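Local atomic coordinates of endoglucanase E (Clostridium thermocellum, PDB entry 2WAO), a protein that probably removes acetyl groups from plant cell-wall polysaccharides through its family 2 carbohydrate esterase domain, which also binds cello-oligosaccharides. Residues Gly24-Trp29 / Tyr198-Ser203; Asn14-Phe19 / Asn171-Ser176; Gly51-Gln56 / Gly100-Leu105; Lys93-Ser98 / Lys150-Tyr155. One frame throughout, in Å; residues are numbered along the deposited sequence. Where two conformers were deposited one is given.

Interaction 1 (Gly24-Trp29 / Tyr198-Ser203); sequences GPKCAW and YTLPYS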
loop_
_atom_site.group_PDB
_atom_site.type_symbol
_atom_site.label_atom_id
_atom_site.label_comp_id
_atom_site.label_asym_id
_atom_site.label_seq_id
_atom_site.Cartn_x
_atom_site.Cartn_y
_atom_site.Cartn_z
ATOM N N GLY A 24 -1.487 21.347 -8.896
ATOM C CA GLY A 24 -2.066 20.005 -8.752
ATOM C C GLY A 24 -1.495 19.258 -7.560
ATOM O O GLY A 24 -0.333 19.487 -7.187
ATOM N N PRO A 25 -2.311 18.385 -6.958
ATOM C CA PRO A 25 -1.944 17.570 -5.800
ATOM C C PRO A 25 -0.845 16.605 -6.174
ATOM O O PRO A 25 -0.782 16.170 -7.335
ATOM C CB PRO A 25 -3.219 16.801 -5.471
ATOM C CG PRO A 25 -4.306 17.537 -6.140
ATOM C CD PRO A 25 -3.706 18.146 -7.366
ATOM N N LYS A 26 0.032 16.338 -5.204
ATOM C CA LYS A 26 1.173 15.469 -5.365
ATOM C C LYS A 26 1.049 14.302 -4.416
ATOM O O LYS A 26 0.507 14.445 -3.317
ATOM C CB LYS A 26 2.454 16.209 -5.014
ATOM C CG LYS A 26 2.804 17.363 -5.947
ATOM C CD LYS A 26 4.230 17.772 -5.662
ATOM C CE LYS A 26 4.286 19.257 -5.627
ATOM N NZ LYS A 26 5.679 19.749 -5.437
ATOM N N CYS A 27 1.537 13.138 -4.856
ATOM C CA CYS A 27 1.476 11.922 -4.027
ATOM C C CYS A 27 2.656 11.016 -4.386
ATOM O O CYS A 27 3.340 11.241 -5.408
ATOM C CB CYS A 27 0.167 11.167 -4.183
ATOM S SG CYS A 27 0.045 10.400 -5.774
ATOM N N ALA A 28 2.904 10.020 -3.534
ATOM C CA ALA A 28 4.068 9.150 -3.713
ATOM C C ALA A 28 3.733 7.697 -3.399
ATOM O O ALA A 28 4.104 6.785 -4.137
ATOM C CB ALA A 28 5.206 9.609 -2.840
ATOM N N TRP A 29 3.010 7.470 -2.312
ATOM C CA TRP A 29 2.861 6.088 -1.836
ATOM C C TRP A 29 2.081 5.180 -2.777
ATOM O O TRP A 29 1.116 5.613 -3.445
ATOM C CB TRP A 29 2.278 6.045 -0.432
ATOM C CG TRP A 29 3.142 6.750 0.590
ATOM C CD1 TRP A 29 2.909 7.989 1.133
ATOM C CD2 TRP A 29 4.372 6.283 1.169
ATOM N NE1 TRP A 29 3.912 8.308 2.042
ATOM C CE2 TRP A 29 4.817 7.285 2.077
ATOM C CE3 TRP A 29 5.118 5.083 1.063
ATOM C CZ2 TRP A 29 5.982 7.134 2.856
ATOM C CZ3 TRP A 29 6.266 4.937 1.830
ATOM C CH2 TRP A 29 6.702 5.963 2.711
ATOM N N TYR A 198 6.162 10.766 6.534
ATOM C CA TYR A 198 6.139 11.604 5.316
ATOM C C TYR A 198 4.988 11.390 4.320
ATOM O O TYR A 198 4.518 10.267 4.092
ATOM C CB TYR A 198 7.511 11.592 4.598
ATOM C CG TYR A 198 8.563 12.221 5.475
ATOM C CD1 TYR A 198 8.668 13.616 5.582
ATOM C CD2 TYR A 198 9.409 11.428 6.257
ATOM C CE1 TYR A 198 9.597 14.201 6.433
ATOM C CE2 TYR A 198 10.351 11.988 7.092
ATOM C CZ TYR A 198 10.435 13.391 7.181
ATOM O OH TYR A 198 11.346 13.998 8.013
ATOM N N THR A 199 4.521 12.504 3.779
ATOM C CA THR A 199 3.641 12.496 2.601
ATOM C C THR A 199 4.489 12.162 1.385
ATOM O O THR A 199 4.147 11.270 0.611
ATOM C CB THR A 199 2.980 13.872 2.382
ATOM O OG1 THR A 199 2.251 14.208 3.564
ATOM C CG2 THR A 199 2.029 13.821 1.198
ATOM N N LEU A 200 5.578 12.916 1.217
ATOM C CA LEU A 200 6.488 12.714 0.097
ATOM C C LEU A 200 7.853 12.437 0.710
ATOM O O LEU A 200 8.558 13.357 1.119
ATOM C CB LEU A 200 6.512 13.933 -0.832
ATOM C CG LEU A 200 5.159 14.526 -1.270
ATOM C CD1 LEU A 200 5.401 15.861 -1.985
ATOM C CD2 LEU A 200 4.381 13.536 -2.136
ATOM N N PRO A 201 8.182 11.139 0.855
ATOM C CA PRO A 201 9.362 10.752 1.616
ATOM C C PRO A 201 10.680 11.241 1.022
ATOM O O PRO A 201 11.652 11.413 1.760
ATOM C CB PRO A 201 9.278 9.204 1.659
ATOM C CG PRO A 201 8.282 8.795 0.648
ATOM C CD PRO A 201 7.384 9.975 0.385
ATOM N N TYR A 202 10.741 11.482 -0.287
ATOM C CA TYR A 202 12.017 11.923 -0.894
ATOM C C TYR A 202 12.289 13.393 -0.643
ATOM O O TYR A 202 13.439 13.827 -0.643
ATOM C CB TYR A 202 12.007 11.742 -2.417
ATOM C CG TYR A 202 12.414 10.380 -2.902
ATOM C CD1 TYR A 202 13.430 9.674 -2.277
ATOM C CD2 TYR A 202 11.803 9.811 -4.018
ATOM C CE1 TYR A 202 13.821 8.401 -2.721
ATOM C CE2 TYR A 202 12.193 8.540 -4.482
ATOM C CZ TYR A 202 13.215 7.859 -3.817
ATOM O OH TYR A 202 13.590 6.609 -4.242
ATOM N N SER A 203 11.220 14.163 -0.464
ATOM C CA SER A 203 11.357 15.605 -0.400
ATOM C C SER A 203 11.035 16.233 0.945
ATOM O O SER A 203 11.036 17.469 1.095
ATOM C CB SER A 203 10.601 16.271 -1.552
ATOM O OG SER A 203 9.221 16.083 -1.415
HETATM O O HOH W 1 1.938 10.058 -0.927
#

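Interaction 2 (Asn14-Phe19 / Asn171-Ser176); sequences NGRFDF and NMIAWS. With FMT (formic acid), chain L.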
loop_
_atom_site.group_PDB
_atom_site.type_symbol
_atom_site.label_atom_id
_atom_site.label_comp_id
_atom_site.label_asym_id
_atom_site.label_seq_id
_atom_site.Cartn_x
_atom_site.Cartn_y
_atom_site.Cartn_z
ATOM N N ASN A 14 -7.568 9.824 -2.561
ATOM C CA ASN A 14 -7.459 8.726 -1.606
ATOM C C ASN A 14 -6.006 8.327 -1.355
ATOM O O ASN A 14 -5.436 7.604 -2.139
ATOM C CB ASN A 14 -8.186 7.496 -2.146
ATOM C CG ASN A 14 -9.677 7.708 -2.250
ATOM O OD1 ASN A 14 -10.263 8.385 -1.392
ATOM N ND2 ASN A 14 -10.301 7.155 -3.300
ATOM N N GLY A 15 -5.421 8.814 -0.273
ATOM C CA GLY A 15 -4.021 8.602 -0.020
ATOM C C GLY A 15 -3.472 9.770 0.774
ATOM O O GLY A 15 -4.237 10.672 1.251
ATOM N N ARG A 16 -2.166 9.752 0.929
ATOM C CA ARG A 16 -1.421 10.885 1.449
ATOM C C ARG A 16 -1.081 11.816 0.306
ATOM O O ARG A 16 -0.220 11.511 -0.539
ATOM C CB ARG A 16 -0.148 10.453 2.219
ATOM C CG ARG A 16 -0.463 9.633 3.484
ATOM C CD ARG A 16 0.827 9.380 4.218
ATOM N NE ARG A 16 0.644 8.640 5.469
ATOM C CZ ARG A 16 1.657 8.409 6.285
ATOM N NH1 ARG A 16 2.858 8.878 5.954
ATOM N NH2 ARG A 16 1.485 7.720 7.422
ATOM N N PHE A 17 -1.801 12.929 0.232
ATOM C CA PHE A 17 -1.540 13.910 -0.834
ATOM C C PHE A 17 -0.982 15.217 -0.236
ATOM O O PHE A 17 -1.343 15.585 0.888
ATOM C CB PHE A 17 -2.806 14.182 -1.672
ATOM C CG PHE A 17 -3.142 13.107 -2.667
ATOM C CD1 PHE A 17 -2.887 13.277 -4.036
ATOM C CD2 PHE A 17 -3.774 11.946 -2.259
ATOM C CE1 PHE A 17 -3.223 12.271 -4.975
ATOM C CE2 PHE A 17 -4.088 10.923 -3.187
ATOM C CZ PHE A 17 -3.846 11.104 -4.545
ATOM N N ASP A 18 -0.099 15.881 -0.993
ATOM C CA ASP A 18 0.373 17.221 -0.703
ATOM C C ASP A 18 -0.367 18.209 -1.625
ATOM O O ASP A 18 -0.353 18.058 -2.864
ATOM C CB ASP A 18 1.874 17.257 -0.956
ATOM C CG ASP A 18 2.486 18.652 -0.877
ATOM O OD1 ASP A 18 2.073 19.483 -0.043
ATOM O OD2 ASP A 18 3.450 18.888 -1.651
ATOM N N PHE A 19 -1.007 19.215 -1.029
ATOM C CA PHE A 19 -1.788 20.188 -1.824
ATOM C C PHE A 19 -1.098 21.564 -1.915
ATOM O O PHE A 19 -1.727 22.555 -2.304
ATOM C CB PHE A 19 -3.199 20.286 -1.219
ATOM C CG PHE A 19 -4.000 19.003 -1.324
ATOM C CD1 PHE A 19 -4.682 18.696 -2.499
ATOM C CD2 PHE A 19 -4.073 18.097 -0.249
ATOM C CE1 PHE A 19 -5.447 17.534 -2.626
ATOM C CE2 PHE A 19 -4.832 16.912 -0.367
ATOM C CZ PHE A 19 -5.521 16.635 -1.565
ATOM N N ASN A 171 -4.549 3.462 3.016
ATOM C CA ASN A 171 -3.285 4.128 2.728
ATOM C C ASN A 171 -2.151 3.069 2.864
ATOM O O ASN A 171 -2.072 2.357 3.873
ATOM C CB ASN A 171 -3.063 5.361 3.597
ATOM C CG ASN A 171 -4.035 6.517 3.268
ATOM O OD1 ASN A 171 -4.851 6.449 2.309
ATOM N ND2 ASN A 171 -3.953 7.576 4.058
ATOM N N MET A 172 -1.307 2.957 1.832
ATOM C CA MET A 172 -0.270 1.920 1.793
ATOM C C MET A 172 1.123 2.519 1.986
ATOM O O MET A 172 1.787 2.947 1.023
ATOM C CB MET A 172 -0.353 1.071 0.506
ATOM C CG MET A 172 -1.683 0.333 0.311
ATOM S SD MET A 172 -1.937 -0.356 -1.354
ATOM C CE MET A 172 -0.765 -1.735 -1.436
ATOM N N ILE A 173 1.561 2.519 3.239
ATOM C CA ILE A 173 2.809 3.170 3.608
ATOM C C ILE A 173 3.901 2.110 3.571
ATOM O O ILE A 173 4.226 1.480 4.586
ATOM C CB ILE A 173 2.690 3.935 4.960
ATOM C CG1 ILE A 173 1.449 4.864 4.936
ATOM C CG2 ILE A 173 3.978 4.708 5.193
ATOM C CD1 ILE A 173 1.371 5.792 3.672
ATOM N N ALA A 174 4.449 1.903 2.366
ATOM C CA ALA A 174 5.295 0.716 2.141
ATOM C C ALA A 174 6.441 1.089 1.218
ATOM O O ALA A 174 6.293 1.910 0.322
ATOM C CB ALA A 174 4.469 -0.394 1.572
ATOM N N TRP A 175 7.568 0.446 1.433
ATOM C CA TRP A 175 8.804 0.781 0.689
ATOM C C TRP A 175 9.562 -0.514 0.506
ATOM O O TRP A 175 9.881 -1.193 1.499
ATOM C CB TRP A 175 9.630 1.760 1.537
ATOM C CG TRP A 175 10.767 2.389 0.770
ATOM C CD1 TRP A 175 11.970 1.809 0.475
ATOM C CD2 TRP A 175 10.812 3.727 0.258
ATOM N NE1 TRP A 175 12.772 2.719 -0.216
ATOM C CE2 TRP A 175 12.083 3.901 -0.348
ATOM C CE3 TRP A 175 9.880 4.806 0.239
ATOM C CZ2 TRP A 175 12.459 5.112 -0.995
ATOM C CZ3 TRP A 175 10.257 6.011 -0.391
ATOM C CH2 TRP A 175 11.548 6.157 -0.984
ATOM N N SER A 176 9.825 -0.885 -0.748
ATOM C CA SER A 176 10.486 -2.171 -1.049
ATOM C C SER A 176 11.863 -2.263 -0.384
ATOM O O SER A 176 12.631 -1.296 -0.406
ATOM C CB SER A 176 10.591 -2.394 -2.549
ATOM O OG SER A 176 9.384 -2.940 -3.036
HETATM C C FMT L . -8.977 8.952 1.783
HETATM O O1 FMT L . -7.756 9.133 1.914
HETATM O O2 FMT L . -9.526 7.896 1.412
#

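Interaction 3 (Gly51-Gln56 / Gly100-Leu105); sequences GENWFQ and GEVQFL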
loop_
_atom_site.group_PDB
_atom_site.type_symbol
_atom_site.label_atom_id
_atom_site.label_comp_id
_atom_site.label_asym_id
_atom_site.label_seq_id
_atom_site.Cartn_x
_atom_site.Cartn_y
_atom_site.Cartn_z
ATOM N N GLY A 51 9.644 9.469 -11.950
ATOM C CA GLY A 51 10.332 8.249 -12.400
ATOM C C GLY A 51 9.406 7.416 -13.259
ATOM O O GLY A 51 8.479 7.955 -13.871
ATOM N N GLU A 52 9.654 6.096 -13.333
ATOM C CA GLU A 52 8.802 5.219 -14.131
ATOM C C GLU A 52 7.624 4.755 -13.272
ATOM O O GLU A 52 7.718 3.749 -12.571
ATOM C CB GLU A 52 9.557 3.999 -14.703
ATOM C CG GLU A 52 8.658 3.196 -15.631
ATOM C CD GLU A 52 9.289 1.946 -16.165
ATOM O OE1 GLU A 52 10.524 1.817 -16.004
ATOM O OE2 GLU A 52 8.536 1.098 -16.731
ATOM N N ASN A 53 6.563 5.532 -13.268
ATOM C CA ASN A 53 5.365 5.144 -12.541
ATOM C C ASN A 53 4.324 4.578 -13.489
ATOM O O ASN A 53 4.161 5.042 -14.639
ATOM C CB ASN A 53 4.777 6.349 -11.774
ATOM C CG ASN A 53 5.535 6.626 -10.480
ATOM O OD1 ASN A 53 6.168 7.675 -10.317
ATOM N ND2 ASN A 53 5.479 5.678 -9.559
ATOM N N TRP A 54 3.569 3.619 -12.977
ATOM C CA TRP A 54 2.532 2.973 -13.741
ATOM C C TRP A 54 1.215 3.235 -13.052
ATOM O O TRP A 54 1.171 3.268 -11.813
ATOM C CB TRP A 54 2.771 1.445 -13.774
ATOM C CG TRP A 54 3.838 1.062 -14.829
ATOM C CD1 TRP A 54 5.198 1.262 -14.755
ATOM C CD2 TRP A 54 3.569 0.560 -16.143
ATOM N NE1 TRP A 54 5.809 0.835 -15.944
ATOM C CE2 TRP A 54 4.827 0.418 -16.810
ATOM C CE3 TRP A 54 2.384 0.203 -16.822
ATOM C CZ2 TRP A 54 4.936 -0.088 -18.128
ATOM C CZ3 TRP A 54 2.495 -0.298 -18.142
ATOM C CH2 TRP A 54 3.774 -0.427 -18.770
ATOM N N PHE A 55 0.176 3.325 -13.871
ATOM C CA PHE A 55 -1.206 3.612 -13.451
ATOM C C PHE A 55 -2.210 2.668 -14.072
ATOM O O PHE A 55 -1.975 2.094 -15.142
ATOM C CB PHE A 55 -1.608 5.039 -13.807
ATOM C CG PHE A 55 -0.635 6.073 -13.316
ATOM C CD1 PHE A 55 -0.810 6.689 -12.080
ATOM C CD2 PHE A 55 0.516 6.341 -14.060
ATOM C CE1 PHE A 55 0.152 7.623 -11.585
ATOM C CE2 PHE A 55 1.472 7.275 -13.590
ATOM C CZ PHE A 55 1.273 7.911 -12.354
ATOM N N GLN A 56 -3.369 2.548 -13.426
ATOM C CA GLN A 56 -4.510 1.874 -14.066
ATOM C C GLN A 56 -5.748 2.711 -13.765
ATOM O O GLN A 56 -5.904 3.187 -12.612
ATOM C CB GLN A 56 -4.703 0.471 -13.496
ATOM C CG GLN A 56 -5.834 -0.329 -14.228
ATOM C CD GLN A 56 -5.790 -1.785 -13.908
ATOM O OE1 GLN A 56 -5.787 -2.663 -14.821
ATOM N NE2 GLN A 56 -5.757 -2.087 -12.595
ATOM N N GLY A 100 9.061 7.463 -7.656
ATOM C CA GLY A 100 8.993 8.896 -7.897
ATOM C C GLY A 100 7.665 9.483 -7.503
ATOM O O GLY A 100 6.653 8.796 -7.489
ATOM N N GLU A 101 7.667 10.777 -7.211
ATOM C CA GLU A 101 6.422 11.504 -6.909
ATOM C C GLU A 101 5.643 11.747 -8.171
ATOM O O GLU A 101 6.217 11.851 -9.263
ATOM C CB GLU A 101 6.724 12.864 -6.247
ATOM C CG GLU A 101 7.501 12.685 -4.968
ATOM C CD GLU A 101 8.145 13.977 -4.469
ATOM O OE1 GLU A 101 7.813 15.061 -5.036
ATOM O OE2 GLU A 101 8.988 13.892 -3.527
ATOM N N VAL A 102 4.333 11.853 -8.020
ATOM C CA VAL A 102 3.439 12.052 -9.143
ATOM C C VAL A 102 2.562 13.260 -8.804
ATOM O O VAL A 102 2.093 13.391 -7.667
ATOM C CB VAL A 102 2.557 10.803 -9.277
ATOM C CG1 VAL A 102 1.264 11.038 -10.167
ATOM C CG2 VAL A 102 3.419 9.657 -9.804
ATOM N N GLN A 103 2.334 14.097 -9.797
ATOM C CA GLN A 103 1.463 15.263 -9.620
ATOM C C GLN A 103 0.336 15.139 -10.638
ATOM O O GLN A 103 0.585 14.858 -11.829
ATOM C CB GLN A 103 2.291 16.534 -9.817
ATOM C CG GLN A 103 1.503 17.839 -9.594
ATOM C CD GLN A 103 2.372 19.085 -9.609
ATOM O OE1 GLN A 103 3.404 19.145 -10.316
ATOM N NE2 GLN A 103 1.986 20.086 -8.798
ATOM N N PHE A 104 -0.899 15.326 -10.163
ATOM C CA PHE A 104 -2.062 15.301 -11.021
ATOM C C PHE A 104 -2.340 16.720 -11.419
ATOM O O PHE A 104 -2.571 17.589 -10.561
ATOM C CB PHE A 104 -3.274 14.603 -10.352
ATOM C CG PHE A 104 -3.004 13.165 -10.077
ATOM C CD1 PHE A 104 -3.053 12.239 -11.101
ATOM C CD2 PHE A 104 -2.601 12.760 -8.810
ATOM C CE1 PHE A 104 -2.741 10.897 -10.863
ATOM C CE2 PHE A 104 -2.276 11.425 -8.549
ATOM C CZ PHE A 104 -2.354 10.491 -9.583
ATOM N N LEU A 105 -2.249 16.966 -12.719
ATOM C CA LEU A 105 -2.342 18.329 -13.213
ATOM C C LEU A 105 -3.695 18.696 -13.811
ATOM O O LEU A 105 -3.869 19.831 -14.236
ATOM C CB LEU A 105 -1.202 18.627 -14.182
ATOM C CG LEU A 105 0.168 18.581 -13.524
ATOM C CD1 LEU A 105 1.179 18.475 -14.662
ATOM C CD2 LEU A 105 0.427 19.822 -12.661
#

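Interaction 4 (Lys93-Ser98 / Lys150-Tyr155); sequences KRTEAS and KNENSY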
loop_
_atom_site.group_PDB
_atom_site.type_symbol
_atom_site.label_atom_id
_atom_site.label_comp_id
_atom_site.label_asym_id
_atom_site.label_seq_id
_atom_site.Cartn_x
_atom_site.Cartn_y
_atom_site.Cartn_z
ATOM N N LYS A 93 -2.342 4.599 -8.640
ATOM C CA LYS A 93 -0.901 4.588 -8.786
ATOM C C LYS A 93 -0.425 3.158 -8.429
ATOM O O LYS A 93 -0.458 2.717 -7.251
ATOM C CB LYS A 93 -0.230 5.618 -7.871
ATOM C CG LYS A 93 1.298 5.681 -8.085
ATOM C CD LYS A 93 1.946 6.688 -7.076
ATOM C CE LYS A 93 3.384 7.050 -7.478
ATOM N NZ LYS A 93 4.465 6.175 -6.837
ATOM N N ARG A 94 -0.026 2.415 -9.440
ATOM C CA ARG A 94 0.385 1.006 -9.199
ATOM C C ARG A 94 1.690 0.856 -8.440
ATOM O O ARG A 94 1.828 -0.046 -7.587
ATOM C CB ARG A 94 0.524 0.289 -10.533
ATOM C CG ARG A 94 -0.799 0.168 -11.227
ATOM C CD ARG A 94 -0.596 -0.188 -12.734
ATOM N NE ARG A 94 0.296 -1.357 -13.026
ATOM C CZ ARG A 94 -0.111 -2.592 -13.355
ATOM N NH1 ARG A 94 -1.405 -2.948 -13.353
ATOM N NH2 ARG A 94 0.786 -3.519 -13.662
ATOM N N THR A 95 2.634 1.705 -8.805
ATOM C CA THR A 95 4.037 1.627 -8.414
ATOM C C THR A 95 4.343 2.373 -7.111
ATOM O O THR A 95 3.626 3.294 -6.685
ATOM C CB THR A 95 4.917 2.199 -9.541
ATOM O OG1 THR A 95 4.243 3.340 -10.092
ATOM C CG2 THR A 95 5.118 1.149 -10.664
ATOM N N GLU A 96 5.432 1.990 -6.470
ATOM C CA GLU A 96 5.736 2.489 -5.127
ATOM C C GLU A 96 6.424 3.860 -5.101
ATOM O O GLU A 96 6.814 4.435 -6.148
ATOM C CB GLU A 96 6.576 1.461 -4.386
ATOM C CG GLU A 96 7.937 1.199 -5.099
ATOM C CD GLU A 96 8.723 0.132 -4.379
ATOM O OE1 GLU A 96 9.324 0.436 -3.318
ATOM O OE2 GLU A 96 8.699 -1.037 -4.877
ATOM N N ALA A 97 6.575 4.363 -3.887
ATOM C CA ALA A 97 7.059 5.731 -3.648
ATOM C C ALA A 97 8.480 5.890 -4.181
ATOM O O ALA A 97 8.846 6.962 -4.735
ATOM C CB ALA A 97 6.980 6.044 -2.147
ATOM N N SER A 98 9.276 4.829 -4.067
ATOM C CA SER A 98 10.675 4.929 -4.531
ATOM C C SER A 98 10.788 5.189 -6.050
ATOM O O SER A 98 11.846 5.623 -6.525
ATOM C CB SER A 98 11.507 3.703 -4.139
ATOM O OG SER A 98 11.073 2.568 -4.849
ATOM N N LYS A 150 6.817 -2.237 -14.380
ATOM C CA LYS A 150 5.617 -2.673 -15.072
ATOM C C LYS A 150 4.926 -3.824 -14.355
ATOM O O LYS A 150 3.720 -3.990 -14.505
ATOM C CB LYS A 150 5.921 -3.106 -16.524
ATOM C CG LYS A 150 6.704 -4.446 -16.670
ATOM C CD LYS A 150 7.358 -4.560 -18.068
ATOM C CE LYS A 150 7.910 -5.952 -18.338
ATOM N NZ LYS A 150 8.931 -6.259 -17.344
ATOM N N ASN A 151 5.693 -4.622 -13.609
ATOM C CA ASN A 151 5.114 -5.817 -12.957
ATOM C C ASN A 151 4.669 -5.622 -11.485
ATOM O O ASN A 151 4.309 -6.584 -10.767
ATOM C CB ASN A 151 6.106 -6.981 -13.099
ATOM C CG ASN A 151 5.980 -7.683 -14.462
ATOM O OD1 ASN A 151 4.960 -7.554 -15.151
ATOM N ND2 ASN A 151 7.004 -8.420 -14.833
ATOM N N GLU A 152 4.719 -4.378 -11.010
ATOM C CA GLU A 152 4.359 -4.120 -9.624
ATOM C C GLU A 152 2.942 -3.572 -9.611
ATOM O O GLU A 152 2.722 -2.397 -9.870
ATOM C CB GLU A 152 5.332 -3.078 -9.019
ATOM C CG GLU A 152 5.003 -2.634 -7.569
ATOM C CD GLU A 152 6.132 -1.761 -6.994
ATOM O OE1 GLU A 152 6.319 -0.611 -7.507
ATOM O OE2 GLU A 152 6.825 -2.245 -6.038
ATOM N N ASN A 153 1.979 -4.416 -9.305
ATOM C CA ASN A 153 0.594 -3.999 -9.312
ATOM C C ASN A 153 -0.030 -3.958 -7.899
ATOM O O ASN A 153 -0.688 -4.938 -7.446
ATOM C CB ASN A 153 -0.222 -4.905 -10.256
ATOM C CG ASN A 153 -1.673 -4.521 -10.317
ATOM O OD1 ASN A 153 -2.507 -5.248 -10.896
ATOM N ND2 ASN A 153 -1.993 -3.348 -9.804
ATOM N N SER A 154 0.104 -2.787 -7.247
ATOM C CA SER A 154 -0.490 -2.629 -5.907
ATOM C C SER A 154 -2.021 -2.748 -5.866
ATOM O O SER A 154 -2.576 -2.957 -4.790
ATOM C CB SER A 154 -0.060 -1.335 -5.222
ATOM O OG SER A 154 -0.497 -0.254 -6.011
ATOM N N TYR A 155 -2.685 -2.602 -7.012
ATOM C CA TYR A 155 -4.157 -2.791 -7.045
ATOM C C TYR A 155 -4.495 -4.238 -6.672
ATOM O O TYR A 155 -5.578 -4.500 -6.143
ATOM C CB TYR A 155 -4.736 -2.489 -8.446
ATOM C CG TYR A 155 -6.269 -2.410 -8.488
ATOM C CD1 TYR A 155 -6.932 -1.290 -7.968
ATOM C CD2 TYR A 155 -7.034 -3.458 -9.035
ATOM C CE1 TYR A 155 -8.308 -1.193 -8.020
ATOM C CE2 TYR A 155 -8.423 -3.379 -9.089
ATOM C CZ TYR A 155 -9.042 -2.234 -8.593
ATOM O OH TYR A 155 -10.399 -2.136 -8.640
HETATM O O HOH W 2 3.136 -1.349 -12.430
#

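Interaction 1 (Gly24-Trp29 / Tyr198-Ser203)
W29 meets the corner at T199 in two ways at once, by the edge of its indole and by one face. At the edge, NE1 donates to Y198 O over 2.9 Å with an N-H...O angle of 155°, and the carbonyl oxygen lies close to the ring plane. P201 comes over one face: its CG stands 4.0 Å from the centroid of the six-membered ring, displaced toward the rim near CZ2, a CH-pi contact. The indole CG sits anti to the carbonyl carbon (chi1 -61°), which brings the ring up beside the 198-201 backbone. L200 works on the other flank, where its CD2 branch rests 3.8 Å from C27 C and 4.1 Å from A28 CB. Between these two anchors A28 fills in, its CB 3.9 Å from P201 CD. Water 1 joins the backbones, accepting from A28 N at 2.8 Å and donating to T199 O at 3.0 Å. The chemistry is thus divided: directed bonds, one direct and one through water, fix how the two chain segments lie, while the leucine, proline and indole surfaces supply most of the buried area.

Interaction 2 (Asn14-Phe19 / Asn171-Ser176)
R16 lays its guanidinium against I173, while its NH1 is held by two backbone carbonyls, Y196 O and Y198 O, and its NH2 forms a salt bridge with E126. The methyl comes over one face: I173 CD1 lies 3.4 Å above the guanidinium plane, displaced toward the rim near NE, and the two side chains cross at about a right angle. An extended chain from CG to NE (chi2 -175°) carries the charge this far from its backbone. W207 adds a cation-pi contact to the same group, so a buried cation is held by polar partners at its nitrogens and by apolar and aromatic surface. Next to it, the side chain of N171 points at the backbone of G15, with N171 CG 3.9 Å from G15 CA. A formate, probably from the crystallisation liquor, accepts from G15 N through its O1 at 3.2 Å. The partner strand, 168-174, is an outer strand of a five-stranded parallel sheet whose order, 2-1-3-4-5, is that of the SGNH-hydrolase fold, here flanked by the beta-sandwich domain.

Interaction 3 (Gly51-Gln56 / Gly100-Leu105)
V102 points from strand 102-105 toward strand 52-56 and divides its two methyls among three neighbours. Its CB merely sets the fork: with CG1 anti to the backbone N (chi1 163°), both branches open into the space between the strands. CG1 reaches F55, lying 3.8 Å from F55 CZ and 3.9 Å from F55 CE1, and at the same time covers a face of the F104 ring, two residues on in its own strand, toward the rim. CG2 meets the F55 ring at its edge, near the ring plane, 3.8 Å from CZ. The same methyl also lies 4.1 Å from N53 CB, so the aliphatic root of the asparagine borders the apolar cluster. F55 itself goes on to F104, its CE1 standing 4.3 Å from F104 CZ. Just before the two strands begin, G51 and G100 bring the chains together, their CA atoms 4.7 Å apart. The strand axes are 10.3 Å apart at closest and their directions differ by 52°, the spacing of strands that face each other through side chains. Strand 52-59 belongs to the six-stranded antiparallel sheet and strand 102-108 to the five-stranded one; I47 of strand 43-49 and L91 of strand 85-93 pack against F55, completing the interior of this beta sandwich from both sheets.

Interaction 4 (Lys93-Ser98 / Lys150-Tyr155)
R94 and S154 make the first link: R94 O accepts both S154 OG at 2.8 Å and S154 N at 3.3 Å, the hydroxyl coming from above the carbonyl plane and the amide from nearer to it. The R94 side chain bends at chi3 (51°), which lays its guanidinium over N153, with the side-chain amide stacked at 18° to it. At the guanidinium edge, close to its plane, R94 NH2 donates to K150 O over 3.1 Å. Water 2 bridges R94 NE and E152 O, and E139 supplies a salt bridge to NH2, so the buried cation is tied down on several sides. Further along, E152 reaches across to E96: its OE1 takes E96 N at 2.9 Å from above the carboxylate plane. The two carboxylates approach to 2.5 Å between E96 OE2 and E152 OE2, close enough that one of them probably carries a proton. E96 OE2 also bonds S176 OG, and S176 lines the glycan pocket. Loops from the beta sandwich and the hydrolase domain thus interlock behind the carbohydrate-binding cleft, with the E96-E152 pair forming a second shell, one residue removed from the bound sugar through S176.

In the fold
Interactions 1, 2 and 4 join the beta-sandwich domain to the SGNH-type hydrolase domain, whereas interaction 3 lies within the sandwich. Along the chain, 14-19 and 24-29 come first and 198-203 last; interactions 3 and 4, whose segments alternate, are nested inside the loops closed by interactions 1 and 2. The centres of 1 and 2 are about 7 Å apart, and neighbouring strands 17-18 and 26-27 tie them into one sheet, which also contains strand 102-108 of interaction 3. The centres of 3 and 4 are about 10 Å apart. Together they illustrate how a domain interface can link the packed interior of one domain, through touching contacts, to the wall of a glycan pocket, reached at S176.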